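Local coordinates for undecaprenyl pyrophosphate synthase (Campylobacter jejuni, PDB 3UGS), which probably condenses isopentenyl diphosphate with allylic diphosphates in a magnesium-dependent reaction, building the long cis-prenyl chain of undecaprenyl diphosphate, at residues 9-14 with 170-175; 129-134 with 182-187. All coordinates share one frame; numbering follows the deposited sequence.

Contact 1: 9-14 with 170-175. With FFT ((2Z,6Z)-3,7,11-trimethyldodeca-2,6,10-trien-1-yl dihydrogen phosphate), chain C.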
ATOM      1  N   HIS A   9     -11.781   4.334 -10.361  1.00 23.97           N
ATOM      2  CA  HIS A   9     -11.858   4.028  -8.923  1.00 23.59           C
ATOM      3  C   HIS A   9     -11.026   4.980  -8.148  1.00 22.54           C
ATOM      4  O   HIS A   9      -9.821   4.957  -8.183  1.00 21.22           O
ATOM      5  CB  HIS A   9     -11.433   2.603  -8.638  1.00 23.20           C
ATOM      6  CG  HIS A   9     -11.671   2.154  -7.236  1.00 22.08           C
ATOM      7  ND1 HIS A   9     -11.297   0.923  -6.800  1.00 23.94           N
ATOM      8  CD2 HIS A   9     -12.239   2.786  -6.159  1.00 22.99           C
ATOM      9  CE1 HIS A   9     -11.636   0.773  -5.503  1.00 21.22           C
ATOM     10  NE2 HIS A   9     -12.208   1.913  -5.102  1.00 23.13           N
ATOM     11  N   LEU A  10     -11.735   5.835  -7.451  1.00 22.88           N
ATOM     12  CA  LEU A  10     -11.155   6.826  -6.571  1.00 23.46           C
ATOM     13  C   LEU A  10     -11.352   6.399  -5.129  1.00 24.53           C
ATOM     14  O   LEU A  10     -12.481   6.110  -4.704  1.00 24.12           O
ATOM     15  CB  LEU A  10     -11.799   8.177  -6.807  1.00 23.18           C
ATOM     16  CG  LEU A  10     -11.364   9.324  -5.879  1.00 24.15           C
ATOM     17  CD1 LEU A  10      -9.880   9.653  -5.961  1.00 23.18           C
ATOM     18  CD2 LEU A  10     -12.206  10.561  -6.192  1.00 22.75           C
ATOM     19  N   ALA A  11     -10.251   6.354  -4.396  1.00 23.03           N
ATOM     20  CA  ALA A  11     -10.292   6.051  -2.953  1.00 22.77           C
ATOM     21  C   ALA A  11      -9.860   7.265  -2.133  1.00 24.86           C
ATOM     22  O   ALA A  11      -8.910   7.998  -2.482  1.00 22.79           O
ATOM     23  CB  ALA A  11      -9.443   4.842  -2.597  1.00 21.75           C
ATOM     24  N   VAL A  12     -10.561   7.436  -1.015  1.00 24.48           N
ATOM     25  CA  VAL A  12     -10.371   8.580  -0.158  1.00 26.17           C
ATOM     26  C   VAL A  12     -10.314   8.216   1.304  1.00 28.33           C
ATOM     27  O   VAL A  12     -11.176   7.491   1.836  1.00 32.82           O
ATOM     28  CB  VAL A  12     -11.491   9.617  -0.363  1.00 20.00           C
ATOM     29  CG1 VAL A  12     -11.336  10.769   0.618  1.00 20.00           C
ATOM     30  CG2 VAL A  12     -11.490  10.126  -1.797  1.00 20.00           C
ATOM     31  N   VAL A  13      -9.294   8.743   1.946  1.00 26.55           N
ATOM     32  CA  VAL A  13      -9.159   8.660   3.378  1.00 29.46           C
ATOM     33  C   VAL A  13      -8.758  10.005   3.940  1.00 32.58           C
ATOM     34  O   VAL A  13      -7.905  10.709   3.413  1.00 35.12           O
ATOM     35  CB  VAL A  13      -8.163   7.597   3.866  1.00 31.19           C
ATOM     36  CG1 VAL A  13      -6.780   7.851   3.292  1.00 32.46           C
ATOM     37  CG2 VAL A  13      -8.125   7.602   5.417  1.00 32.54           C
ATOM     38  N   MET A  14      -9.394  10.351   5.040  1.00 35.88           N
ATOM     39  CA  MET A  14      -9.095  11.633   5.725  1.00 37.97           C
ATOM     40  C   MET A  14      -8.387  11.365   7.037  1.00 33.02           C
ATOM     41  O   MET A  14      -8.514  10.311   7.613  1.00 31.89           O
ATOM     42  CB  MET A  14     -10.368  12.430   5.959  1.00 41.88           C
ATOM     43  CG  MET A  14     -11.237  12.491   4.708  1.00 47.35           C
ATOM     44  SD  MET A  14     -12.994  12.491   5.100  1.00 60.07           S
ATOM     45  CE  MET A  14     -13.709  12.432   3.453  1.00 47.97           C
ATOM     46  N   ASP A 170      -7.234   3.388  -8.808  1.00 21.93           N
ATOM     47  CA  ASP A 170      -6.455   4.247  -9.748  1.00 22.35           C
ATOM     48  C   ASP A 170      -5.816   5.399  -9.051  1.00 21.73           C
ATOM     49  O   ASP A 170      -4.631   5.684  -9.222  1.00 20.66           O
ATOM     50  CB  ASP A 170      -7.345   4.755 -10.860  1.00 23.53           C
ATOM     51  CG  ASP A 170      -7.972   3.592 -11.641  1.00 26.90           C
ATOM     52  OD1 ASP A 170      -7.201   2.736 -12.191  1.00 26.74           O
ATOM     53  OD2 ASP A 170      -9.224   3.525 -11.686  1.00 28.02           O
ATOM     54  N   LEU A 171      -6.638   6.042  -8.232  1.00 22.89           N
ATOM     55  CA  LEU A 171      -6.194   7.164  -7.365  1.00 22.90           C
ATOM     56  C   LEU A 171      -6.567   7.023  -5.893  1.00 23.32           C
ATOM     57  O   LEU A 171      -7.725   6.903  -5.520  1.00 23.66           O
ATOM     58  CB  LEU A 171      -6.701   8.499  -7.882  1.00 22.88           C
ATOM     59  CG  LEU A 171      -6.124   9.690  -7.120  1.00 24.37           C
ATOM     60  CD1 LEU A 171      -4.608   9.744  -7.200  1.00 26.13           C
ATOM     61  CD2 LEU A 171      -6.717  10.998  -7.601  1.00 26.31           C
ATOM     62  N   MET A 172      -5.533   7.052  -5.080  1.00 24.04           N
ATOM     63  CA  MET A 172      -5.648   7.082  -3.619  1.00 24.57           C
ATOM     64  C   MET A 172      -5.343   8.498  -3.118  1.00 25.65           C
ATOM     65  O   MET A 172      -4.208   8.941  -3.094  1.00 25.65           O
ATOM     66  CB  MET A 172      -4.725   6.064  -2.952  1.00 25.24           C
ATOM     67  CG  MET A 172      -4.717   6.101  -1.432  1.00 26.83           C
ATOM     68  SD  MET A 172      -6.271   5.599  -0.679  1.00 31.69           S
ATOM     69  CE  MET A 172      -6.228   3.826  -0.695  1.00 27.34           C
ATOM     70  N   LEU A 173      -6.403   9.158  -2.691  1.00 24.99           N
ATOM     71  CA  LEU A 173      -6.350  10.507  -2.165  1.00 25.13           C
ATOM     72  C   LEU A 173      -6.427  10.556  -0.625  1.00 26.82           C
ATOM     73  O   LEU A 173      -7.383  10.148   0.009  1.00 25.08           O
ATOM     74  CB  LEU A 173      -7.451  11.364  -2.793  1.00 26.65           C
ATOM     75  CG  LEU A 173      -7.581  12.819  -2.320  1.00 27.26           C
ATOM     76  CD1 LEU A 173      -6.504  13.735  -2.908  1.00 27.35           C
ATOM     77  CD2 LEU A 173      -8.958  13.327  -2.708  1.00 28.05           C
ATOM     78  N   ARG A 174      -5.363  11.048  -0.037  1.00 27.18           N
ATOM     79  CA  ARG A 174      -5.334  11.337   1.404  1.00 28.73           C
ATOM     80  C   ARG A 174      -5.673  12.823   1.612  1.00 30.55           C
ATOM     81  O   ARG A 174      -5.040  13.702   1.057  1.00 29.60           O
ATOM     82  CB  ARG A 174      -3.978  10.997   2.035  1.00 29.50           C
ATOM     83  CG  ARG A 174      -3.690  11.719   3.348  1.00 31.47           C
ATOM     84  CD  ARG A 174      -4.523  11.208   4.540  1.00 32.24           C
ATOM     85  NE  ARG A 174      -4.175   9.829   4.924  1.00 32.91           N
ATOM     86  CZ  ARG A 174      -4.429   9.264   6.104  1.00 31.55           C
ATOM     87  NH1 ARG A 174      -5.078   9.923   7.048  1.00 32.04           N
ATOM     88  NH2 ARG A 174      -4.050   8.019   6.339  1.00 30.81           N
ATOM     89  N   VAL A 175      -6.719  13.082   2.368  1.00 30.82           N
ATOM     90  CA  VAL A 175      -7.020  14.443   2.793  1.00 31.57           C
ATOM     91  C   VAL A 175      -6.692  14.609   4.278  1.00 31.09           C
ATOM     92  O   VAL A 175      -7.402  14.161   5.171  1.00 34.34           O
ATOM     93  CB  VAL A 175      -8.473  14.835   2.559  1.00 35.62           C
ATOM     94  CG1 VAL A 175      -8.643  16.322   2.850  1.00 37.23           C
ATOM     95  CG2 VAL A 175      -8.894  14.502   1.128  1.00 37.62           C
TER
HETATM   96  O3  FFT C 401      -3.935   7.323   9.047  1.00 26.79           O
HETATM   97  P   FFT C 401      -4.918   7.895  10.033  1.00 28.13           P
HETATM   98  O1  FFT C 401      -5.470   9.223   9.611  1.00 27.74           O
HETATM   99  O2  FFT C 401      -4.390   7.781  11.451  1.00 29.08           O
HETATM  100  O   FFT C 401      -6.237   6.951  10.041  1.00 28.80           O
HETATM  101  C14 FFT C 401      -7.148   6.939   8.921  1.00 28.73           C
HETATM  102  C13 FFT C 401      -8.173   5.837   9.065  1.00 28.32           C
HETATM  103  C11 FFT C 401      -9.482   6.064   9.053  1.00 30.48           C
HETATM  104  C12 FFT C 401     -10.440   4.945   9.206  1.00 29.77           C
HETATM  105  C10 FFT C 401     -10.046   7.434   8.788  1.00 35.39           C
HETATM  106  C9  FFT C 401     -10.977   7.887   9.874  1.00 37.52           C
HETATM  107  C8  FFT C 401     -11.256   9.370   9.719  1.00 37.69           C
HETATM  108  C6  FFT C 401     -12.485   9.832   9.415  1.00 38.77           C
HETATM  109  C7  FFT C 401     -12.768  11.310   9.288  1.00 34.62           C
HETATM  110  C5  FFT C 401     -13.605   8.853   9.202  1.00 39.02           C
HETATM  111  C4  FFT C 401     -14.870   9.556   9.639  1.00 42.58           C
HETATM  112  C3  FFT C 401     -16.022   8.597   9.821  1.00 42.03           C
HETATM  113  C1  FFT C 401     -17.285   9.085   9.853  1.00 44.90           C
HETATM  114  C2  FFT C 401     -17.541  10.577   9.705  1.00 39.87           C
HETATM  115  C   FFT C 401     -18.436   8.116  10.031  1.00 42.92           C
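Strands 9-14 and 171-175 run side by side in the same direction, their axes 4.7 Å apart at closest approach and 19° from parallel, as neighbours within the six-stranded parallel sheet of the cis-prenyltransferase fold. The ladder is regular: A11 N donates to L171 O (2.8 Å), L173 N to A11 O, V13 N to L173 O and V175 N to V13 O. At the start of the pair H9 O takes the N-H of D170 and, weakly, that of L171, while H9 N reaches back to D170 OD2 through the anti lone pair of that oxygen. The same oxygen also accepts K8 N, and D170 OD1 makes a salt bridge with R221.

L10, V12 and M14 of one strand and L171, L173 and V175 of the other share one face of the sheet, L173 meeting I212 of helix 206-218. There L10 and L171 lie alongside each other, CD1 to CD2 at 3.8 Å. On the other face A11 CB touches M172 SD (3.8 Å), and V13 reaches R174. V13 CG1, set between its backbone N and carbonyl carbon (chi1 58°), sits over one guanidinium face, toward its rim, while CG2 turns to FFT C14. R174, bent at chi2 and chi3, presents its edge to the phosphate of the bound farnesyl monophosphate: NH1 holds O1 at 2.7 Å and NH2 holds O3 at 2.8 Å.

Contact 2: 129-134 with 182-187. With FFT ((2Z,6Z)-3,7,11-trimethyldodeca-2,6,10-trien-1-yl dihydrogen phosphate), chain C.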
ATOM      1  N   ASN A 129     -18.403   2.847  -2.165  1.00 29.59           N
ATOM      2  CA  ASN A 129     -17.848   1.735  -1.350  1.00 28.76           C
ATOM      3  C   ASN A 129     -17.404   2.253   0.032  1.00 28.07           C
ATOM      4  O   ASN A 129     -16.488   3.064   0.162  1.00 25.35           O
ATOM      5  CB  ASN A 129     -16.681   1.046  -2.029  1.00 27.59           C
ATOM      6  CG  ASN A 129     -17.016   0.589  -3.432  1.00 27.34           C
ATOM      7  OD1 ASN A 129     -17.973  -0.150  -3.617  1.00 30.34           O
ATOM      8  ND2 ASN A 129     -16.220   1.004  -4.422  1.00 26.65           N
ATOM      9  N   LEU A 130     -18.105   1.769   1.035  1.00 26.33           N
ATOM     10  CA  LEU A 130     -17.906   2.231   2.405  1.00 27.66           C
ATOM     11  C   LEU A 130     -17.212   1.153   3.227  1.00 27.45           C
ATOM     12  O   LEU A 130     -17.764   0.076   3.501  1.00 26.74           O
ATOM     13  CB  LEU A 130     -19.238   2.639   3.054  1.00 30.03           C
ATOM     14  CG  LEU A 130     -19.146   3.488   4.335  1.00 32.15           C
ATOM     15  CD1 LEU A 130     -18.459   4.842   4.090  1.00 33.25           C
ATOM     16  CD2 LEU A 130     -20.543   3.711   4.918  1.00 29.92           C
ATOM     17  N   ALA A 131     -15.990   1.473   3.606  1.00 24.71           N
ATOM     18  CA  ALA A 131     -15.152   0.589   4.425  1.00 24.83           C
ATOM     19  C   ALA A 131     -15.385   0.760   5.919  1.00 24.78           C
ATOM     20  O   ALA A 131     -14.989   1.740   6.533  1.00 26.16           O
ATOM     21  CB  ALA A 131     -13.687   0.786   4.086  1.00 24.54           C
ATOM     22  N   ILE A 132     -16.040  -0.229   6.495  1.00 26.78           N
ATOM     23  CA  ILE A 132     -16.468  -0.189   7.929  1.00 27.72           C
ATOM     24  C   ILE A 132     -16.075  -1.437   8.673  1.00 26.40           C
ATOM     25  O   ILE A 132     -16.409  -2.542   8.255  1.00 25.87           O
ATOM     26  CB  ILE A 132     -17.989  -0.070   8.131  1.00 27.97           C
ATOM     27  CG1 ILE A 132     -18.567   0.902   7.144  1.00 31.34           C
ATOM     28  CG2 ILE A 132     -18.315   0.371   9.548  1.00 27.89           C
ATOM     29  CD1 ILE A 132     -20.086   0.775   7.048  1.00 33.69           C
ATOM     30  N   SER A 133     -15.410  -1.233   9.802  1.00 24.93           N
ATOM     31  CA  SER A 133     -14.732  -2.332  10.489  1.00 25.47           C
ATOM     32  C   SER A 133     -13.937  -3.112   9.428  1.00 22.67           C
ATOM     33  O   SER A 133     -14.010  -4.313   9.294  1.00 23.55           O
ATOM     34  CB  SER A 133     -15.725  -3.274  11.171  1.00 26.16           C
ATOM     35  OG  SER A 133     -15.010  -4.368  11.749  1.00 27.54           O
ATOM     36  N   TYR A 134     -13.227  -2.355   8.639  1.00 22.03           N
ATOM     37  CA  TYR A 134     -12.479  -2.882   7.503  1.00 21.22           C
ATOM     38  C   TYR A 134     -10.976  -2.749   7.689  1.00 20.89           C
ATOM     39  O   TYR A 134     -10.456  -1.754   8.135  1.00 21.04           O
ATOM     40  CB  TYR A 134     -12.883  -2.195   6.203  1.00 21.66           C
ATOM     41  CG  TYR A 134     -11.923  -2.439   5.091  1.00 21.80           C
ATOM     42  CD1 TYR A 134     -12.188  -3.398   4.115  1.00 22.37           C
ATOM     43  CD2 TYR A 134     -10.722  -1.756   5.036  1.00 20.28           C
ATOM     44  CE1 TYR A 134     -11.284  -3.646   3.091  1.00 22.61           C
ATOM     45  CE2 TYR A 134      -9.821  -2.004   4.040  1.00 21.24           C
ATOM     46  CZ  TYR A 134     -10.096  -2.942   3.064  1.00 22.42           C
ATOM     47  OH  TYR A 134      -9.161  -3.172   2.055  1.00 24.13           O
ATOM     48  N   SER A 182      -2.709   3.407   6.097  1.00 24.56           N
ATOM     49  CA  SER A 182      -3.398   2.887   7.270  1.00 23.63           C
ATOM     50  C   SER A 182      -4.347   1.736   6.962  1.00 22.67           C
ATOM     51  O   SER A 182      -5.543   1.827   7.161  1.00 23.63           O
ATOM     52  CB  SER A 182      -4.152   3.998   7.971  1.00 23.84           C
ATOM     53  OG  SER A 182      -3.218   4.872   8.540  1.00 25.53           O
ATOM     54  N   ASN A 183      -3.781   0.651   6.469  1.00 21.58           N
ATOM     55  CA  ASN A 183      -4.530  -0.622   6.230  1.00 21.04           C
ATOM     56  C   ASN A 183      -5.738  -0.462   5.305  1.00 21.19           C
ATOM     57  O   ASN A 183      -6.745  -1.163   5.415  1.00 18.77           O
ATOM     58  CB  ASN A 183      -4.988  -1.237   7.554  1.00 21.84           C
ATOM     59  CG  ASN A 183      -5.048  -2.764   7.518  1.00 21.74           C
ATOM     60  OD1 ASN A 183      -4.603  -3.387   6.562  1.00 21.98           O
ATOM     61  ND2 ASN A 183      -5.608  -3.367   8.560  1.00 21.13           N
ATOM     62  N   PHE A 184      -5.602   0.506   4.404  1.00 21.89           N
ATOM     63  CA  PHE A 184      -6.671   0.851   3.464  1.00 23.09           C
ATOM     64  C   PHE A 184      -6.388   0.334   2.063  1.00 23.17           C
ATOM     65  O   PHE A 184      -5.538   0.855   1.342  1.00 24.38           O
ATOM     66  CB  PHE A 184      -6.958   2.367   3.452  1.00 23.68           C
ATOM     67  CG  PHE A 184      -8.247   2.746   2.757  1.00 23.74           C
ATOM     68  CD1 PHE A 184      -9.414   2.032   2.954  1.00 24.17           C
ATOM     69  CD2 PHE A 184      -8.288   3.838   1.911  1.00 25.81           C
ATOM     70  CE1 PHE A 184     -10.586   2.393   2.304  1.00 24.17           C
ATOM     71  CE2 PHE A 184      -9.446   4.197   1.254  1.00 24.82           C
ATOM     72  CZ  PHE A 184     -10.601   3.475   1.457  1.00 23.82           C
ATOM     73  N   LEU A 185      -7.132  -0.705   1.687  1.00 22.50           N
ATOM     74  CA  LEU A 185      -7.089  -1.226   0.294  1.00 20.93           C
ATOM     75  C   LEU A 185      -5.663  -1.474  -0.260  1.00 21.39           C
ATOM     76  O   LEU A 185      -5.298  -1.164  -1.406  1.00 21.55           O
ATOM     77  CB  LEU A 185      -7.757  -0.233  -0.631  1.00 20.89           C
ATOM     78  CG  LEU A 185      -9.233   0.088  -0.316  1.00 21.61           C
ATOM     79  CD1 LEU A 185      -9.713   1.214  -1.227  1.00 20.10           C
ATOM     80  CD2 LEU A 185     -10.100  -1.178  -0.419  1.00 20.75           C
ATOM     81  N   LEU A 186      -4.846  -2.067   0.570  1.00 20.87           N
ATOM     82  CA  LEU A 186      -3.427  -2.304   0.189  1.00 19.52           C
ATOM     83  C   LEU A 186      -3.263  -3.092  -1.123  1.00 18.96           C
ATOM     84  O   LEU A 186      -2.462  -2.775  -2.008  1.00 19.12           O
ATOM     85  CB  LEU A 186      -2.679  -2.972   1.325  1.00 18.75           C
ATOM     86  CG  LEU A 186      -2.598  -2.087   2.599  1.00 19.50           C
ATOM     87  CD1 LEU A 186      -2.035  -2.870   3.815  1.00 19.44           C
ATOM     88  CD2 LEU A 186      -1.794  -0.809   2.341  1.00 17.77           C
ATOM     89  N   TRP A 187      -4.004  -4.166  -1.221  1.00 18.76           N
ATOM     90  CA  TRP A 187      -3.889  -5.042  -2.400  1.00 18.32           C
ATOM     91  C   TRP A 187      -4.240  -4.299  -3.686  1.00 18.24           C
ATOM     92  O   TRP A 187      -3.523  -4.301  -4.693  1.00 18.02           O
ATOM     93  CB  TRP A 187      -4.760  -6.270  -2.247  1.00 18.86           C
ATOM     94  CG  TRP A 187      -4.682  -7.229  -3.404  1.00 18.17           C
ATOM     95  CD1 TRP A 187      -5.285  -7.126  -4.630  1.00 17.81           C
ATOM     96  CD2 TRP A 187      -3.951  -8.485  -3.438  1.00 18.63           C
ATOM     97  NE1 TRP A 187      -4.977  -8.209  -5.395  1.00 18.71           N
ATOM     98  CE2 TRP A 187      -4.204  -9.060  -4.720  1.00 18.25           C
ATOM     99  CE3 TRP A 187      -3.171  -9.182  -2.521  1.00 18.30           C
ATOM    100  CZ2 TRP A 187      -3.686 -10.256  -5.077  1.00 19.71           C
ATOM    101  CZ3 TRP A 187      -2.628 -10.358  -2.890  1.00 19.01           C
ATOM    102  CH2 TRP A 187      -2.891 -10.908  -4.146  1.00 20.26           C
TER
HETATM  103  O3  FFT C 401      -3.935   7.323   9.047  1.00 26.79           O
HETATM  104  P   FFT C 401      -4.918   7.895  10.033  1.00 28.13           P
HETATM  105  O1  FFT C 401      -5.470   9.223   9.611  1.00 27.74           O
HETATM  106  O2  FFT C 401      -4.390   7.781  11.451  1.00 29.08           O
HETATM  107  O   FFT C 401      -6.237   6.951  10.041  1.00 28.80           O
HETATM  108  C14 FFT C 401      -7.148   6.939   8.921  1.00 28.73           C
HETATM  109  C13 FFT C 401      -8.173   5.837   9.065  1.00 28.32           C
HETATM  110  C11 FFT C 401      -9.482   6.064   9.053  1.00 30.48           C
HETATM  111  C12 FFT C 401     -10.440   4.945   9.206  1.00 29.77           C
HETATM  112  C10 FFT C 401     -10.046   7.434   8.788  1.00 35.39           C
HETATM  113  C9  FFT C 401     -10.977   7.887   9.874  1.00 37.52           C
HETATM  114  C8  FFT C 401     -11.256   9.370   9.719  1.00 37.69           C
HETATM  115  C6  FFT C 401     -12.485   9.832   9.415  1.00 38.77           C
HETATM  116  C7  FFT C 401     -12.768  11.310   9.288  1.00 34.62           C
HETATM  117  C5  FFT C 401     -13.605   8.853   9.202  1.00 39.02           C
HETATM  118  C4  FFT C 401     -14.870   9.556   9.639  1.00 42.58           C
HETATM  119  C3  FFT C 401     -16.022   8.597   9.821  1.00 42.03           C
HETATM  120  C1  FFT C 401     -17.285   9.085   9.853  1.00 44.90           C
HETATM  121  C2  FFT C 401     -17.541  10.577   9.705  1.00 39.87           C
HETATM  122  C   FFT C 401     -18.436   8.116  10.031  1.00 42.92           C
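The ring of Y134 reaches across to the backbone of 182-187 and meets L185 at its hydroxyl end. Its CG is anti to the backbone N (chi1 165°), which carries the ring away from the corner the chain turns at I132 and S133, within strand 126-134. L185 N lies at the ring edge, near its plane, and gives Y134 OH a weak, bent hydrogen bond (3.2 Å, 128° at the hydrogen). The stronger polar partner of that hydroxyl is E139. The L185 side chain crosses the tyrosine at about a right angle, its CD2 branch 3.3 Å from Y134 OH and 3.9 Å from CZ.

F184 also reaches 129-134, through the CD1-CE1 side of its ring. A131 CB meets the edge at CE1 (3.9 Å), and CD1 lies 4.2 Å from Y134 CE2. L185 CD1 sits 3.6 Å above one face of the F184 ring, displaced toward the rim, and F57 of strand 53-60 stacks with the same phenyl group.

At the start of the loop S182 OG hydrogen-bonds FFT O3 at 2.6 Å, while N183 binds E62 through ND2 and has backbone hydrogen bonds to the second subunit. The loop thus links the sheet, the phosphate site and the dimer interface. Between the two segments the chemistry is mostly apolar, with one weak polar bond, so close packing, rather than charge pairing, probably supplies most of the grip.

The two contacts lie 11 Å apart, centre to centre, and interleave along the chain: 9-14, then 129-134, then 170-175, then 182-187. Contact 1 pairs neighbouring strands of the parallel sheet; contact 2 sets the end of strand 126-134, which is separated from 9-14 by strand 53-60, against the loop leading from strand 171-175 to strand 193-197. They meet directly where M172 CE packs on F184 CD2 and A11 CB on the F184 and L185 side chains, so the loop folds back over the A11 and M172 face of the sheet. Both also reach one farnesyl monophosphate, whose phosphate is held by R174 and S182 together with G16 and R180.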